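Local coordinates for hypothetical protein RV2626C (Mycobacterium tuberculosis, PDB 1Y5H) that is of unknown biochemical function, a secreted homodimeric CBS-domain protein of the hypoxic response that probably binds zinc but does not seem to bind AMP, at residues T19-H24 and L42-D47; G53-R58 and G77-D82; T26-A31 and D70-T75; S83-D88 and R107-S112; T9-M14 and V87-S92. All coordinates share one frame; numbering follows the deposited sequence.

Contact 1: T19-H24 and L42-D47; sequences TCVGEH and LPICGD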
# COMPACT_ATOMS: atom_id res chain seq x y z
N THR A 19 1.09 2.35 20.14
CA THR A 19 -0.12 1.65 20.54
C THR A 19 -0.42 0.47 19.63
O THR A 19 -0.32 0.57 18.41
CB THR A 19 -1.34 2.59 20.52
OG1 THR A 19 -1.12 3.68 21.42
CG2 THR A 19 -2.60 1.84 20.94
N CYS A 20 -0.79 -0.65 20.23
CA CYS A 20 -1.13 -1.83 19.46
C CYS A 20 -2.64 -1.80 19.27
O CYS A 20 -3.40 -1.61 20.22
CB CYS A 20 -0.70 -3.09 20.21
SG CYS A 20 -0.53 -4.55 19.13
N VAL A 21 -3.07 -1.95 18.02
CA VAL A 21 -4.49 -1.93 17.70
C VAL A 21 -5.12 -3.25 18.12
O VAL A 21 -4.54 -4.31 17.92
CB VAL A 21 -4.69 -1.72 16.19
CG1 VAL A 21 -6.17 -1.76 15.84
CG2 VAL A 21 -4.08 -0.38 15.78
N GLY A 22 -6.30 -3.18 18.72
CA GLY A 22 -6.97 -4.39 19.18
C GLY A 22 -7.39 -5.31 18.06
O GLY A 22 -7.84 -4.86 17.01
N GLU A 23 -7.24 -6.61 18.28
CA GLU A 23 -7.60 -7.62 17.28
C GLU A 23 -9.08 -7.59 16.90
O GLU A 23 -9.45 -8.02 15.81
CB GLU A 23 -7.24 -9.02 17.79
CG GLU A 23 -7.99 -9.40 19.06
CD GLU A 23 -7.94 -10.89 19.38
OE1 GLU A 23 -8.38 -11.69 18.53
OE2 GLU A 23 -7.49 -11.25 20.48
N HIS A 24 -9.93 -7.09 17.80
CA HIS A 24 -11.36 -7.05 17.52
C HIS A 24 -11.83 -5.76 16.87
O HIS A 24 -13.02 -5.61 16.57
CB HIS A 24 -12.15 -7.29 18.81
CG HIS A 24 -11.84 -8.60 19.47
ND1 HIS A 24 -12.06 -9.81 18.86
CD2 HIS A 24 -11.30 -8.88 20.68
CE1 HIS A 24 -11.66 -10.78 19.65
NE2 HIS A 24 -11.20 -10.25 20.77
N LEU A 42 0.12 -1.72 10.88
CA LEU A 42 -0.19 -1.58 12.30
C LEU A 42 -0.02 -2.90 13.04
O LEU A 42 -0.38 -3.96 12.53
CB LEU A 42 -1.65 -1.16 12.48
CG LEU A 42 -2.19 0.15 11.91
CD1 LEU A 42 -3.71 0.12 11.90
CD2 LEU A 42 -1.67 1.32 12.73
N PRO A 43 0.55 -2.85 14.26
CA PRO A 43 0.72 -4.09 15.02
C PRO A 43 -0.65 -4.38 15.64
O PRO A 43 -1.31 -3.46 16.13
CB PRO A 43 1.78 -3.73 16.05
CG PRO A 43 1.53 -2.27 16.29
CD PRO A 43 1.26 -1.73 14.90
N ILE A 44 -1.09 -5.63 15.59
CA ILE A 44 -2.39 -6.02 16.13
C ILE A 44 -2.21 -6.94 17.33
O ILE A 44 -1.47 -7.92 17.26
CB ILE A 44 -3.23 -6.74 15.03
CG1 ILE A 44 -3.33 -5.85 13.78
CG2 ILE A 44 -4.62 -7.09 15.56
CD1 ILE A 44 -3.91 -4.47 14.04
N CYS A 45 -2.90 -6.63 18.43
CA CYS A 45 -2.76 -7.43 19.65
C CYS A 45 -4.04 -7.93 20.28
O CYS A 45 -5.12 -7.39 20.06
CB CYS A 45 -2.05 -6.62 20.73
SG CYS A 45 -0.34 -6.12 20.40
N GLY A 46 -3.87 -8.97 21.08
CA GLY A 46 -4.97 -9.53 21.83
C GLY A 46 -4.86 -8.84 23.19
O GLY A 46 -4.44 -7.69 23.25
N ASP A 47 -5.20 -9.53 24.26
CA ASP A 47 -5.12 -8.93 25.59
C ASP A 47 -3.68 -8.78 26.08
O ASP A 47 -2.79 -9.53 25.67
CB ASP A 47 -5.93 -9.76 26.58
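With SG of Cys20 turned away from its own N, trans to it (chi1 -159°), and SG of Cys45 turned back beside its N (chi1 -64°), the two sulfurs meet between the residue leading into strand 21-22 and the end of strand 41-45 and close a disulfide, Cys20 SG to Cys45 SG 2.0 Å. Its own torsion of 88° is close to the relaxed right angle of a disulfide. Parallel-strand backbone bonds flank the bridge: Val21 N gives to Pro43 O, Glu23 N to Cys45 O, and Cys45 N to Val21 O at 2.9 Å. On the side of the sheet away from the sulfurs, Val21 and Ile44 run alongside each other in the same direction, with Val21 CB 3.6 Å from Ile44 CD1, while the Val21 side chain slants across that of Leu42, CG2 meeting CD1. Tyr33 of helix 27-37 packs on Val21, as expected for the beta-alpha-beta crossover of the first CBS motif. Glu23, extended beyond CG, runs past Gly46, OE2 lying 3.3 Å from Gly46 CA, and its other oxygen forms a salt bridge with Arg81. The edge strand is thus held covalently as well as by hydrogen bonds, a link whose persistence would depend on oxidising conditions, consistent with a secreted protein.

Contact 2: G53-R58 and G77-D82; sequences GMLTDR and GELARD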
# COMPACT_ATOMS: atom_id res chain seq x y z
N GLY A 53 -0.22 -10.18 15.13
CA GLY A 53 0.27 -10.04 13.77
C GLY A 53 0.33 -8.59 13.33
O GLY A 53 0.14 -7.69 14.15
N MSE A 54 0.65 -8.37 12.06
CA MSE A 54 0.72 -7.03 11.48
C MSE A 54 -0.37 -6.92 10.42
O MSE A 54 -0.63 -7.88 9.69
CB MSE A 54 2.08 -6.78 10.82
CG MSE A 54 3.27 -6.66 11.77
SE MSE A 54 3.28 -5.06 12.85
CE MSE A 54 3.57 -3.73 11.49
N LEU A 55 -0.99 -5.75 10.34
CA LEU A 55 -2.03 -5.50 9.35
C LEU A 55 -1.54 -4.35 8.48
O LEU A 55 -1.15 -3.30 9.00
CB LEU A 55 -3.33 -5.07 10.04
CG LEU A 55 -4.49 -4.76 9.08
CD1 LEU A 55 -5.01 -6.06 8.46
CD2 LEU A 55 -5.61 -4.05 9.83
N THR A 56 -1.55 -4.54 7.16
CA THR A 56 -1.10 -3.49 6.26
C THR A 56 -2.28 -2.90 5.50
O THR A 56 -3.37 -3.49 5.45
CB THR A 56 -0.08 -4.00 5.23
OG1 THR A 56 -0.72 -4.95 4.35
CG2 THR A 56 1.10 -4.67 5.93
N ASP A 57 -2.07 -1.72 4.92
CA ASP A 57 -3.13 -1.09 4.15
C ASP A 57 -3.52 -1.97 2.97
O ASP A 57 -4.71 -2.11 2.67
CB ASP A 57 -2.70 0.32 3.69
CG ASP A 57 -1.30 0.36 3.07
OD1 ASP A 57 -0.83 1.49 2.83
OD2 ASP A 57 -0.67 -0.69 2.83
N ARG A 58 -2.53 -2.58 2.31
CA ARG A 58 -2.83 -3.45 1.18
C ARG A 58 -3.63 -4.67 1.63
O ARG A 58 -4.49 -5.16 0.90
CB ARG A 58 -1.56 -3.89 0.45
CG ARG A 58 -1.86 -4.69 -0.80
CD ARG A 58 -0.66 -4.84 -1.72
NE ARG A 58 -1.00 -5.66 -2.89
CZ ARG A 58 -1.73 -5.25 -3.92
NH1 ARG A 58 -2.22 -4.01 -3.95
NH2 ARG A 58 -2.00 -6.09 -4.91
N GLY A 77 -7.76 -8.47 13.48
CA GLY A 77 -7.17 -9.76 13.83
C GLY A 77 -7.38 -10.83 12.77
O GLY A 77 -6.49 -11.63 12.51
N GLU A 78 -8.56 -10.84 12.15
CA GLU A 78 -8.88 -11.83 11.13
C GLU A 78 -7.89 -11.79 9.98
O GLU A 78 -7.57 -12.83 9.38
CB GLU A 78 -10.29 -11.60 10.60
N LEU A 79 -7.39 -10.60 9.66
CA LEU A 79 -6.42 -10.46 8.58
C LEU A 79 -4.98 -10.48 9.07
O LEU A 79 -4.09 -10.99 8.40
CB LEU A 79 -6.68 -9.17 7.80
CG LEU A 79 -7.87 -9.13 6.85
CD1 LEU A 79 -9.17 -9.35 7.60
CD2 LEU A 79 -7.90 -7.79 6.12
N ALA A 80 -4.74 -9.94 10.26
CA ALA A 80 -3.39 -9.87 10.81
C ALA A 80 -2.80 -11.21 11.23
O ALA A 80 -1.57 -11.38 11.23
CB ALA A 80 -3.35 -8.89 11.97
N ARG A 81 -3.65 -12.17 11.59
CA ARG A 81 -3.16 -13.48 12.01
C ARG A 81 -2.45 -14.25 10.91
O ARG A 81 -1.88 -15.31 11.16
CB ARG A 81 -4.30 -14.33 12.57
CG ARG A 81 -4.77 -13.90 13.95
CD ARG A 81 -6.13 -14.49 14.28
NE ARG A 81 -6.80 -13.70 15.31
CZ ARG A 81 -8.09 -13.40 15.30
NH1 ARG A 81 -8.87 -13.81 14.31
NH2 ARG A 81 -8.60 -12.67 16.28
N ASP A 82 -2.48 -13.72 9.68
CA ASP A 82 -1.79 -14.36 8.56
C ASP A 82 -0.35 -13.89 8.50
O ASP A 82 0.49 -14.51 7.83
CB ASP A 82 -2.43 -13.98 7.21
CG ASP A 82 -3.88 -14.40 7.09
OD1 ASP A 82 -4.29 -15.36 7.78
OD2 ASP A 82 -4.59 -13.78 6.28
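The middle of strand 51-56 meets the short helix 76-80 backbone to backbone at Gly53 and Ala80, whose CA atoms lie 4.7 Å apart. Two CH...O contacts run in opposite senses there: Gly53 CA points its hydrogen at Ala80 O over 3.4 Å, nearly straight at 166°, and Ala80 CA approaches Met54 O at 3.6 Å. Gly53, with no side chain, lets Ala80 O come up against its CA. The methyl of Ala80 fits over the strand backbone, CB 3.7 Å from Met54 O, and also stands 4.3 Å from Leu55 CB. Further along, Leu55 sends its CG anti to the backbone N (chi1 179°), which carries CD1 to the helix, 3.6 Å from Leu79 CB and 4.1 Å from Leu79 CD2; the two leucines pass each other at a slant. No hydrogen bond joins the two segments, so the junction rests on apolar packing and weak CH...O contacts. Ile44 lies against both Leu55 and Ala80, and Leu27 against Leu79, extending the apolar layer into the first CBS motif. At the far end of 53-58 the chain reaches the dimer interface, where Asp57 forms a salt bridge with Arg58 of the second subunit and Arg58 one with Asp57 of the second subunit. A short helix packed on the outermost strand of the first motif's sheet, followed in the chain by strand 87-88 of the second motif's sheet, is consistent with the paired CBS fold, in which two such motifs associate within one chain.

Contact 3: T26-A31 and D70-T75; sequences TLTAAA and DPNTAT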
# COMPACT_ATOMS: atom_id res chain seq x y z
N THR A 26 -12.52 -3.14 13.94
CA THR A 26 -12.90 -3.36 12.54
C THR A 26 -11.84 -2.86 11.57
O THR A 26 -10.93 -2.12 11.94
CB THR A 26 -14.23 -2.67 12.21
OG1 THR A 26 -14.04 -1.25 12.20
CG2 THR A 26 -15.30 -3.05 13.24
N LEU A 27 -11.94 -3.28 10.31
CA LEU A 27 -10.97 -2.84 9.32
C LEU A 27 -11.14 -1.35 9.06
O LEU A 27 -10.17 -0.64 8.78
CB LEU A 27 -11.13 -3.62 8.01
CG LEU A 27 -10.88 -5.13 8.10
CD1 LEU A 27 -10.99 -5.74 6.70
CD2 LEU A 27 -9.50 -5.41 8.69
N THR A 28 -12.38 -0.86 9.16
CA THR A 28 -12.63 0.56 8.96
C THR A 28 -11.91 1.33 10.06
O THR A 28 -11.30 2.37 9.81
CB THR A 28 -14.14 0.86 9.02
OG1 THR A 28 -14.79 0.20 7.93
CG2 THR A 28 -14.39 2.36 8.93
N ALA A 29 -11.97 0.82 11.29
CA ALA A 29 -11.29 1.49 12.39
C ALA A 29 -9.78 1.49 12.17
O ALA A 29 -9.11 2.49 12.42
CB ALA A 29 -11.63 0.81 13.71
N ALA A 30 -9.25 0.37 11.69
CA ALA A 30 -7.82 0.26 11.43
C ALA A 30 -7.39 1.25 10.35
O ALA A 30 -6.30 1.82 10.42
CB ALA A 30 -7.48 -1.17 11.00
N ALA A 31 -8.25 1.46 9.35
CA ALA A 31 -7.95 2.39 8.27
C ALA A 31 -7.81 3.79 8.84
O ALA A 31 -6.96 4.57 8.41
CB ALA A 31 -9.06 2.35 7.22
N ASP A 70 -16.81 -7.31 4.75
CA ASP A 70 -17.38 -5.99 5.05
C ASP A 70 -16.37 -5.33 5.99
O ASP A 70 -16.11 -5.84 7.07
CB ASP A 70 -18.71 -6.17 5.78
CG ASP A 70 -19.40 -4.84 6.10
OD1 ASP A 70 -18.72 -3.80 6.16
OD2 ASP A 70 -20.63 -4.86 6.31
N PRO A 71 -15.80 -4.17 5.60
CA PRO A 71 -14.82 -3.53 6.48
C PRO A 71 -15.37 -3.07 7.83
O PRO A 71 -14.60 -2.81 8.76
CB PRO A 71 -14.29 -2.37 5.64
CG PRO A 71 -15.47 -2.02 4.79
CD PRO A 71 -16.00 -3.37 4.37
N ASN A 72 -16.70 -2.99 7.94
CA ASN A 72 -17.32 -2.56 9.19
C ASN A 72 -17.58 -3.72 10.15
O ASN A 72 -17.96 -3.49 11.30
CB ASN A 72 -18.64 -1.83 8.93
CG ASN A 72 -18.44 -0.48 8.28
OD1 ASN A 72 -17.55 0.28 8.67
ND2 ASN A 72 -19.27 -0.16 7.29
N THR A 73 -17.38 -4.95 9.68
CA THR A 73 -17.57 -6.12 10.53
C THR A 73 -16.33 -7.02 10.60
O THR A 73 -16.07 -7.64 11.63
CB THR A 73 -18.80 -6.96 10.10
OG1 THR A 73 -18.56 -7.53 8.80
CG2 THR A 73 -20.05 -6.09 10.06
N ALA A 74 -15.58 -7.09 9.50
CA ALA A 74 -14.35 -7.89 9.48
C ALA A 74 -13.39 -7.21 10.45
O ALA A 74 -13.35 -5.98 10.53
CB ALA A 74 -13.75 -7.91 8.08
N THR A 75 -12.60 -8.00 11.17
CA THR A 75 -11.68 -7.44 12.16
C THR A 75 -10.21 -7.44 11.77
O THR A 75 -9.77 -8.20 10.90
CB THR A 75 -11.80 -8.20 13.48
OG1 THR A 75 -11.32 -9.54 13.30
CG2 THR A 75 -13.25 -8.25 13.94
O HOH W 1 -16.42 0.03 11.90
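Thr28 and Asn72 join the first turn of helix 27-37 to the loop that leads into helix 76-80, a helix N-terminus docked on a turn within the CBS fold. The first amides of the helix find acceptors in this loop: Leu27 N gives to Ala74 O at 3.1 Å, and Thr28 N to Pro71 O at 3.0 Å, reaching that oxygen from above the carbonyl plane. Ala29 N is served from within, by the N-cap hydroxyl of Thr26, at 3.1 Å from OG1. The loop is braced in turn by Asp70, whose OD1 takes the amide of Asn72 in an Asx turn, and whose carbonyl oxygen accepts from both Thr73 N and Ala74 N. Around these bonds Leu27 packs CD1 against Ala74 CB at 3.8 Å, and Thr26 CG2 rests 3.3 Å from Asn72 O. Leu65 of the second subunit packs on Thr28 and Pro71, placing the junction beside the dimer interface. A water sits 2.7 Å from Thr26 OG1 and gives a weak bond to Asn72 OD1. That same amide oxygen accepts from the hydroxyl of Thr28, which stands beside its own backbone N (chi1 -64°); Thr28 OG1 lies 2.9 Å from Asn72 OD1, 53° out of the amide plane.

Contact 4: S83-D88 and R107-S112; sequences SIYYVD and RVPVIS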
# COMPACT_ATOMS: atom_id res chain seq x y z
N SER A 83 -0.05 -12.79 9.19
CA SER A 83 1.29 -12.22 9.15
C SER A 83 1.95 -12.04 10.51
O SER A 83 1.98 -10.93 11.05
CB SER A 83 1.22 -10.85 8.46
OG SER A 83 0.54 -10.94 7.22
N ILE A 84 2.51 -13.12 11.06
CA ILE A 84 3.17 -12.99 12.35
C ILE A 84 4.69 -13.11 12.26
O ILE A 84 5.25 -14.18 12.03
CB ILE A 84 2.63 -14.00 13.39
CG1 ILE A 84 3.28 -13.72 14.75
CG2 ILE A 84 2.91 -15.42 12.93
CD1 ILE A 84 2.69 -14.52 15.90
N TYR A 85 5.34 -11.97 12.43
CA TYR A 85 6.78 -11.90 12.42
C TYR A 85 7.14 -10.84 13.44
O TYR A 85 6.35 -9.93 13.70
CB TYR A 85 7.31 -11.54 11.02
CG TYR A 85 6.60 -10.39 10.34
CD1 TYR A 85 6.98 -9.07 10.57
CD2 TYR A 85 5.53 -10.63 9.47
CE1 TYR A 85 6.31 -8.01 9.95
CE2 TYR A 85 4.86 -9.58 8.85
CZ TYR A 85 5.26 -8.28 9.09
OH TYR A 85 4.58 -7.24 8.49
N TYR A 86 8.32 -10.96 14.03
CA TYR A 86 8.77 -10.02 15.04
C TYR A 86 10.20 -10.35 15.41
O TYR A 86 10.74 -11.35 14.98
CB TYR A 86 7.89 -10.11 16.29
CG TYR A 86 7.84 -11.48 16.95
CD1 TYR A 86 8.88 -11.94 17.76
CD2 TYR A 86 6.73 -12.30 16.79
CE1 TYR A 86 8.81 -13.20 18.39
CE2 TYR A 86 6.64 -13.54 17.40
CZ TYR A 86 7.68 -13.99 18.20
OH TYR A 86 7.56 -15.21 18.81
N VAL A 87 10.79 -9.47 16.21
CA VAL A 87 12.14 -9.69 16.71
C VAL A 87 12.12 -9.42 18.20
O VAL A 87 11.29 -8.65 18.70
CB VAL A 87 13.19 -8.77 16.04
CG1 VAL A 87 13.28 -9.08 14.56
CG2 VAL A 87 12.83 -7.30 16.27
N ASP A 88 13.04 -10.06 18.91
CA ASP A 88 13.16 -9.89 20.35
C ASP A 88 13.84 -8.54 20.58
O ASP A 88 14.57 -8.04 19.72
CB ASP A 88 14.02 -11.01 20.93
CG ASP A 88 14.34 -10.80 22.39
OD1 ASP A 88 13.40 -10.74 23.21
OD2 ASP A 88 15.54 -10.68 22.72
N ARG A 107 8.99 -2.65 8.20
CA ARG A 107 8.96 -2.46 9.64
C ARG A 107 8.58 -3.75 10.33
O ARG A 107 7.83 -4.57 9.80
CB ARG A 107 8.00 -1.33 10.02
CG ARG A 107 6.53 -1.58 9.74
CD ARG A 107 5.71 -0.39 10.24
NE ARG A 107 6.12 0.84 9.58
CZ ARG A 107 6.06 2.05 10.13
NH1 ARG A 107 5.61 2.21 11.37
NH2 ARG A 107 6.47 3.11 9.45
N VAL A 108 9.11 -3.92 11.54
CA VAL A 108 8.88 -5.13 12.31
C VAL A 108 8.58 -4.82 13.77
O VAL A 108 9.14 -3.89 14.34
CB VAL A 108 10.15 -6.02 12.25
CG1 VAL A 108 10.00 -7.23 13.15
CG2 VAL A 108 10.39 -6.45 10.81
N PRO A 109 7.68 -5.60 14.38
CA PRO A 109 7.32 -5.39 15.79
C PRO A 109 8.44 -5.92 16.68
O PRO A 109 9.12 -6.88 16.33
CB PRO A 109 6.05 -6.21 15.98
CG PRO A 109 5.57 -6.52 14.59
CD PRO A 109 6.82 -6.62 13.77
N VAL A 110 8.64 -5.28 17.83
CA VAL A 110 9.65 -5.72 18.78
C VAL A 110 8.91 -6.26 19.99
O VAL A 110 8.01 -5.60 20.53
CB VAL A 110 10.58 -4.56 19.18
CG1 VAL A 110 11.64 -5.05 20.14
CG2 VAL A 110 11.21 -3.96 17.94
N ILE A 111 9.28 -7.47 20.41
CA ILE A 111 8.63 -8.13 21.54
C ILE A 111 9.56 -8.33 22.73
O ILE A 111 10.76 -8.54 22.56
CB ILE A 111 8.09 -9.53 21.11
CG1 ILE A 111 7.09 -9.37 19.96
CG2 ILE A 111 7.44 -10.23 22.29
CD1 ILE A 111 5.87 -8.55 20.32
N SER A 112 8.98 -8.26 23.92
CA SER A 112 9.72 -8.46 25.16
C SER A 112 8.73 -9.05 26.14
O SER A 112 7.76 -8.39 26.51
CB SER A 112 10.27 -7.14 25.68
OG SER A 112 11.10 -7.34 26.82
O HOH W 2 5.19 -4.71 8.50
O HOH W 3 13.45 -9.52 25.82
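Val87 and Val110 stand side by side on one face of the parallel strand pair that the second CBS motif builds as a beta-alpha-beta unit, strand 87-88, helix 93-103 and strand 107-112. The backbones are pinned by Val87 N to Pro109 O at 3.1 Å and Ile111 N to Val87 O at 2.9 Å. On the helix side the valines interlock: CG1 of Val87 meets Val108 CG1 at 4.0 Å, the side chains crossing at about a right angle, and CG2 leans on Val110 CG2 at 4.1 Å. The fork of Val87 thus spans two residues of the partner strand on one face, beneath Val99 of helix 93-103. Val108 CG1 also presses into the backbone of the adjoining residue, 3.6 Å from Tyr86 CA. The other side of the sheet is filled by larger groups. The Tyr86 side chain crosses Ile111 obliquely, Ile111 CG1 3.8 Å from Tyr86 CG. Pro109 fits into the bend at Tyr85, its CD 3.3 Å from Tyr85 O and also beside ring atom CD1, the two side chains crossing at about a right angle. With CG between the backbone N and the carbonyl carbon (chi1 46°), the Tyr85 ring is swung along the start of strand 107-112, where it stacks with His103, which probably binds zinc as in related proteins, and touches Met54. Its hydroxyl completes the fit through a water lying in the plane of the ring, 2.6 Å from Tyr85 OH, which donates to Arg107 O.

Contact 5: T9-M14 and V87-S92; sequences TARDIM and VDANAS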
# COMPACT_ATOMS: atom_id res chain seq x y z
N THR A 9 20.94 -3.04 19.63
CA THR A 9 19.81 -3.97 19.68
C THR A 9 18.55 -3.28 19.19
O THR A 9 18.51 -2.06 19.02
CB THR A 9 19.56 -4.46 21.11
OG1 THR A 9 19.13 -3.36 21.93
CG2 THR A 9 20.83 -5.07 21.70
N ALA A 10 17.51 -4.08 18.97
CA ALA A 10 16.23 -3.54 18.51
C ALA A 10 15.72 -2.49 19.50
O ALA A 10 15.20 -1.45 19.10
CB ALA A 10 15.22 -4.66 18.35
N ARG A 11 15.86 -2.77 20.79
CA ARG A 11 15.40 -1.86 21.83
C ARG A 11 16.07 -0.49 21.72
O ARG A 11 15.48 0.54 22.04
CB ARG A 11 15.67 -2.46 23.22
CG ARG A 11 15.17 -1.61 24.38
CD ARG A 11 15.60 -2.17 25.73
NE ARG A 11 15.02 -3.48 26.01
CZ ARG A 11 13.74 -3.70 26.28
NH1 ARG A 11 12.88 -2.69 26.30
NH2 ARG A 11 13.31 -4.93 26.53
N ASP A 12 17.31 -0.50 21.25
CA ASP A 12 18.10 0.72 21.10
C ASP A 12 17.63 1.66 19.98
O ASP A 12 17.79 2.88 20.09
CB ASP A 12 19.57 0.36 20.84
CG ASP A 12 20.24 -0.23 22.06
OD1 ASP A 12 21.27 -0.92 21.88
OD2 ASP A 12 19.76 -0.01 23.19
N ILE A 13 17.07 1.10 18.91
CA ILE A 13 16.64 1.93 17.79
C ILE A 13 15.14 1.94 17.50
O ILE A 13 14.68 2.65 16.61
CB ILE A 13 17.37 1.50 16.50
CG1 ILE A 13 16.96 0.07 16.12
CG2 ILE A 13 18.88 1.56 16.70
CD1 ILE A 13 17.60 -0.42 14.84
N MSE A 14 14.38 1.16 18.26
CA MSE A 14 12.94 1.08 18.03
C MSE A 14 12.16 2.31 18.47
O MSE A 14 12.63 3.10 19.29
CB MSE A 14 12.36 -0.13 18.77
CG MSE A 14 12.37 0.02 20.28
SE MSE A 14 11.61 -1.47 21.19
CE MSE A 14 11.50 -0.72 22.97
N VAL A 87 10.79 -9.47 16.21
CA VAL A 87 12.14 -9.69 16.71
C VAL A 87 12.12 -9.42 18.20
O VAL A 87 11.29 -8.65 18.70
CB VAL A 87 13.19 -8.77 16.04
CG1 VAL A 87 13.28 -9.08 14.56
CG2 VAL A 87 12.83 -7.30 16.27
N ASP A 88 13.04 -10.06 18.91
CA ASP A 88 13.16 -9.89 20.35
C ASP A 88 13.84 -8.54 20.58
O ASP A 88 14.57 -8.04 19.72
CB ASP A 88 14.02 -11.01 20.93
CG ASP A 88 14.34 -10.80 22.39
OD1 ASP A 88 13.40 -10.74 23.21
OD2 ASP A 88 15.54 -10.68 22.72
N ALA A 89 13.60 -7.95 21.75
CA ALA A 89 14.17 -6.65 22.07
C ALA A 89 15.70 -6.65 22.01
O ALA A 89 16.32 -5.60 21.81
CB ALA A 89 13.71 -6.21 23.45
N ASN A 90 16.31 -7.82 22.17
CA ASN A 90 17.76 -7.94 22.13
C ASN A 90 18.31 -8.34 20.76
O ASN A 90 19.51 -8.58 20.62
CB ASN A 90 18.23 -8.96 23.18
CG ASN A 90 18.15 -8.43 24.59
OD1 ASN A 90 18.20 -9.19 25.56
ND2 ASN A 90 18.04 -7.11 24.72
N ALA A 91 17.44 -8.39 19.76
CA ALA A 91 17.86 -8.78 18.42
C ALA A 91 18.85 -7.79 17.80
O ALA A 91 18.78 -6.58 18.03
CB ALA A 91 16.63 -8.91 17.51
N SER A 92 19.77 -8.32 17.01
CA SER A 92 20.78 -7.49 16.35
C SER A 92 20.22 -6.92 15.05
O SER A 92 19.17 -7.33 14.57
CB SER A 92 22.01 -8.32 16.02
OG SER A 92 21.72 -9.25 14.99
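The guanidinium of Arg11 lays one face over the methyl of Ala89, with NH2 3.4 Å from Ala89 CB. The side chain leaves the helix with CG trans to N (chi1 -177°) and then bends at chi3, which brings the flat group back over the turn; its NH2 also forms a weak hydrogen bond with Ser112. The planar carbonyls of the turn face the start of helix 10-13. Ala89 O receives Arg11 N at 3.0 Å, in the carbonyl plane and on a lone pair, and Ala91 O receives Ala10 N at 3.0 Å, also in its carbonyl plane. The carboxylates are met differently: Asp12 OD1 takes Thr9 N and Asp88 OD2 takes Asn90 N, each from above the carboxylate plane. The first of these belongs to a capping box, whose return bond from Asp12 N to Thr9 OG1 is weak, and the second makes an Asx turn within the type I turn from Asp88 to Ala91. Between the polar groups, Thr9 CB sits 3.5 Å from Ala89 O, and the methyl of Ala10 points toward the strand, CB 3.7 Å from Asp88 O and 4.1 Å from Val87 CG2. Two early amides of a weakly bonded helix thus find acceptors in a turn far along the sequence, so backbone hydrogen bonding, more than any charge pairing, fastens the N-terminal segment to the second CBS motif.

Overall arrangement
From the N terminus, segment 9-14 waits longest for its partner: contact 5 closes at 87-92, after a loop that encloses contacts 1, 2 and 3. Contact 1 closes the first beta-alpha-beta unit. Contact 3 opens inside that unit, at helix 27-37, and closes later at 70-75, so it crosses contact 1; it also crosses contact 2, since 53-58 lies within its loop and 77-82 beyond it. Contact 4 closes the second beta-alpha-beta unit and shares Val87 and Asp88 with contact 5. Met54 of contact 2 packs on Pro109 and Tyr85 of contact 4, joining the two CBS motifs, while contacts 3 and 5 lie on opposite sides of the chain's centre, their centres about 31 Å apart.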